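Local coordinates for Sts-2 protein (Mus musculus, PDB 3D4I), which shows acid-dependent phosphatase activity through its histidine phosphatase (2H-phosphatase) domain, the part in this model, and probably interferes with CBL-mediated down-regulation of receptor tyrosine kinases, at residues P52-G57 with E62-L67. Numbering follows the deposited sequence. Where two conformers were deposited one is given.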
loop_
_atom_site.group_PDB
_atom_site.type_symbol
_atom_site.label_atom_id
_atom_site.label_comp_id
_atom_site.label_asym_id
_atom_site.label_seq_id
_atom_site.Cartn_x
_atom_site.Cartn_y
_atom_site.Cartn_z
ATOM N N PRO A 52 0.177 14.786 -13.088
ATOM C CA PRO A 52 -0.838 15.468 -13.900
ATOM C C PRO A 52 -0.246 16.564 -14.761
ATOM O O PRO A 52 0.686 17.241 -14.328
ATOM C CB PRO A 52 -1.755 16.119 -12.858
ATOM C CG PRO A 52 -1.556 15.372 -11.612
ATOM C CD PRO A 52 -0.152 14.827 -11.646
ATOM N N ARG A 53 -0.793 16.737 -15.966
ATOM C CA ARG A 53 -0.460 17.897 -16.804
ATOM C C ARG A 53 -0.775 19.159 -16.022
ATOM O O ARG A 53 -1.864 19.295 -15.455
ATOM C CB ARG A 53 -1.237 17.879 -18.126
ATOM C CG ARG A 53 -0.489 17.246 -19.299
ATOM C CD ARG A 53 0.378 18.273 -20.038
ATOM N NE ARG A 53 1.246 17.664 -21.051
ATOM C CZ ARG A 53 2.400 17.048 -20.785
ATOM N NH1 ARG A 53 2.832 16.938 -19.531
ATOM N NH2 ARG A 53 3.123 16.532 -21.773
ATOM N N ARG A 54 0.191 20.063 -15.973
ATOM C CA ARG A 54 0.116 21.203 -15.072
ATOM C C ARG A 54 0.490 22.486 -15.793
ATOM O O ARG A 54 1.135 22.460 -16.854
ATOM C CB ARG A 54 1.023 20.966 -13.842
ATOM C CG ARG A 54 0.767 21.892 -12.644
ATOM C CD ARG A 54 1.018 21.205 -11.278
ATOM N NE ARG A 54 0.666 22.074 -10.156
ATOM C CZ ARG A 54 0.418 21.679 -8.899
ATOM N NH1 ARG A 54 0.454 20.401 -8.546
ATOM N NH2 ARG A 54 0.107 22.583 -7.987
ATOM N N SER A 55 0.045 23.608 -15.234
ATOM C CA SER A 55 0.527 24.915 -15.656
ATOM C C SER A 55 1.931 25.107 -15.101
ATOM O O SER A 55 2.250 24.609 -14.012
ATOM C CB SER A 55 -0.404 26.035 -15.176
ATOM O OG SER A 55 -0.973 25.727 -13.913
ATOM N N ASN A 56 2.762 25.808 -15.872
ATOM C CA ASN A 56 4.155 26.122 -15.513
ATOM C C ASN A 56 5.053 24.879 -15.362
ATOM O O ASN A 56 6.073 24.913 -14.660
ATOM C CB ASN A 56 4.247 27.037 -14.266
ATOM C CG ASN A 56 3.056 28.009 -14.126
ATOM O OD1 ASN A 56 2.670 28.365 -13.006
ATOM N ND2 ASN A 56 2.482 28.440 -15.253
ATOM N N GLY A 57 4.666 23.788 -16.024
ATOM C CA GLY A 57 5.437 22.542 -15.998
ATOM C C GLY A 57 5.526 21.870 -14.633
ATOM O O GLY A 57 4.684 22.091 -13.759
ATOM N N GLU A 62 6.210 21.654 -6.471
ATOM C CA GLU A 62 7.052 22.074 -5.337
ATOM C C GLU A 62 6.245 22.058 -4.028
ATOM O O GLU A 62 6.585 21.329 -3.097
ATOM C CB GLU A 62 7.659 23.472 -5.636
ATOM C CG GLU A 62 8.194 24.241 -4.421
ATOM C CD GLU A 62 8.716 25.638 -4.756
ATOM O OE1 GLU A 62 8.125 26.341 -5.606
ATOM O OE2 GLU A 62 9.718 26.047 -4.137
ATOM N N ASN A 63 5.151 22.816 -3.990
ATOM C CA ASN A 63 4.356 23.013 -2.761
ATOM C C ASN A 63 3.031 22.265 -2.724
ATOM O O ASN A 63 2.206 22.494 -1.821
ATOM C CB ASN A 63 4.077 24.510 -2.551
ATOM C CG ASN A 63 5.343 25.300 -2.272
ATOM O OD1 ASN A 63 6.234 24.844 -1.534
ATOM N ND2 ASN A 63 5.438 26.479 -2.868
ATOM N N ASP A 64 2.828 21.387 -3.700
ATOM C CA ASP A 64 1.542 20.724 -3.895
ATOM C C ASP A 64 1.835 19.304 -4.348
ATOM O O ASP A 64 1.530 18.928 -5.465
ATOM C CB ASP A 64 0.698 21.492 -4.926
ATOM C CG ASP A 64 -0.728 20.945 -5.062
ATOM O OD1 ASP A 64 -1.320 20.445 -4.062
ATOM O OD2 ASP A 64 -1.258 21.021 -6.183
ATOM N N PRO A 65 2.458 18.511 -3.466
ATOM C CA PRO A 65 2.953 17.197 -3.879
ATOM C C PRO A 65 1.849 16.140 -4.075
ATOM O O PRO A 65 0.789 16.226 -3.429
ATOM C CB PRO A 65 3.919 16.826 -2.754
ATOM C CG PRO A 65 3.305 17.509 -1.530
ATOM C CD PRO A 65 2.775 18.813 -2.054
ATOM N N PRO A 66 2.086 15.163 -4.970
ATOM C CA PRO A 66 1.133 14.097 -5.204
ATOM C C PRO A 66 1.173 13.017 -4.139
ATOM O O PRO A 66 2.081 12.984 -3.300
ATOM C CB PRO A 66 1.602 13.517 -6.537
ATOM C CG PRO A 66 3.086 13.678 -6.493
ATOM C CD PRO A 66 3.264 15.033 -5.859
ATOM N N LEU A 67 0.194 12.127 -4.179
ATOM C CA LEU A 67 0.240 10.938 -3.353
ATOM C C LEU A 67 1.400 10.079 -3.837
ATOM O O LEU A 67 1.675 10.034 -5.019
ATOM C CB LEU A 67 -1.045 10.135 -3.551
ATOM C CG LEU A 67 -2.317 10.736 -2.959
ATOM C CD1 LEU A 67 -3.492 9.809 -3.264
ATOM C CD2 LEU A 67 -2.138 10.934 -1.496
#
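R54 and D64 form a salt bridge that is the whole of the direct contact between 52-57 and 62-67. Both NH1 and NH2 of the arginine converge on one carboxylate oxygen. R54 NH2 lies 2.7 Å from D64 OD2, but this bond is doubtful in detail, because the nitrogen is modelled too close to another atom. The second bond, R54 NH1 to D64 OD2 at 3.0 Å, is weak, with an N-H...O angle of 128°. OD2 sits at the edge of the guanidinium, near its plane, but the carboxylate is turned 78° from that plane, which rules out the flat two-oxygen, two-nitrogen pairing. The backbones stay well apart, with the CA atoms of R54 and D64 separated by 11.3 Å; the arginine spans the gap with CG anti to the backbone N (chi1 -164°), a bend at chi2 and an extended chi3 that together carry the guanidinium across to OD2.

Hydrogen bonding on the other carboxylate oxygen fixes the acid: D64 OD1 accepts from the backbone N of L98, at the start of helix 98-111. On the arginine side, F61 makes a cation-pi contact with the guanidinium, and D60 and L141 also touch the side chain.

Both segments belong to the long connection between helix 29-32 and helix 69-85 of the histidine phosphatase domain. R54 begins a type II beta turn ending at G57, so the bridge ties that turn to the buried D64-P65-P66 run packed against helix 98-111. Even with the NH2 bond uncertain, the guanidinium beside OD2 and the L98 N-H on OD1 would probably offset the charge of the buried carboxylate and favour its ionised form.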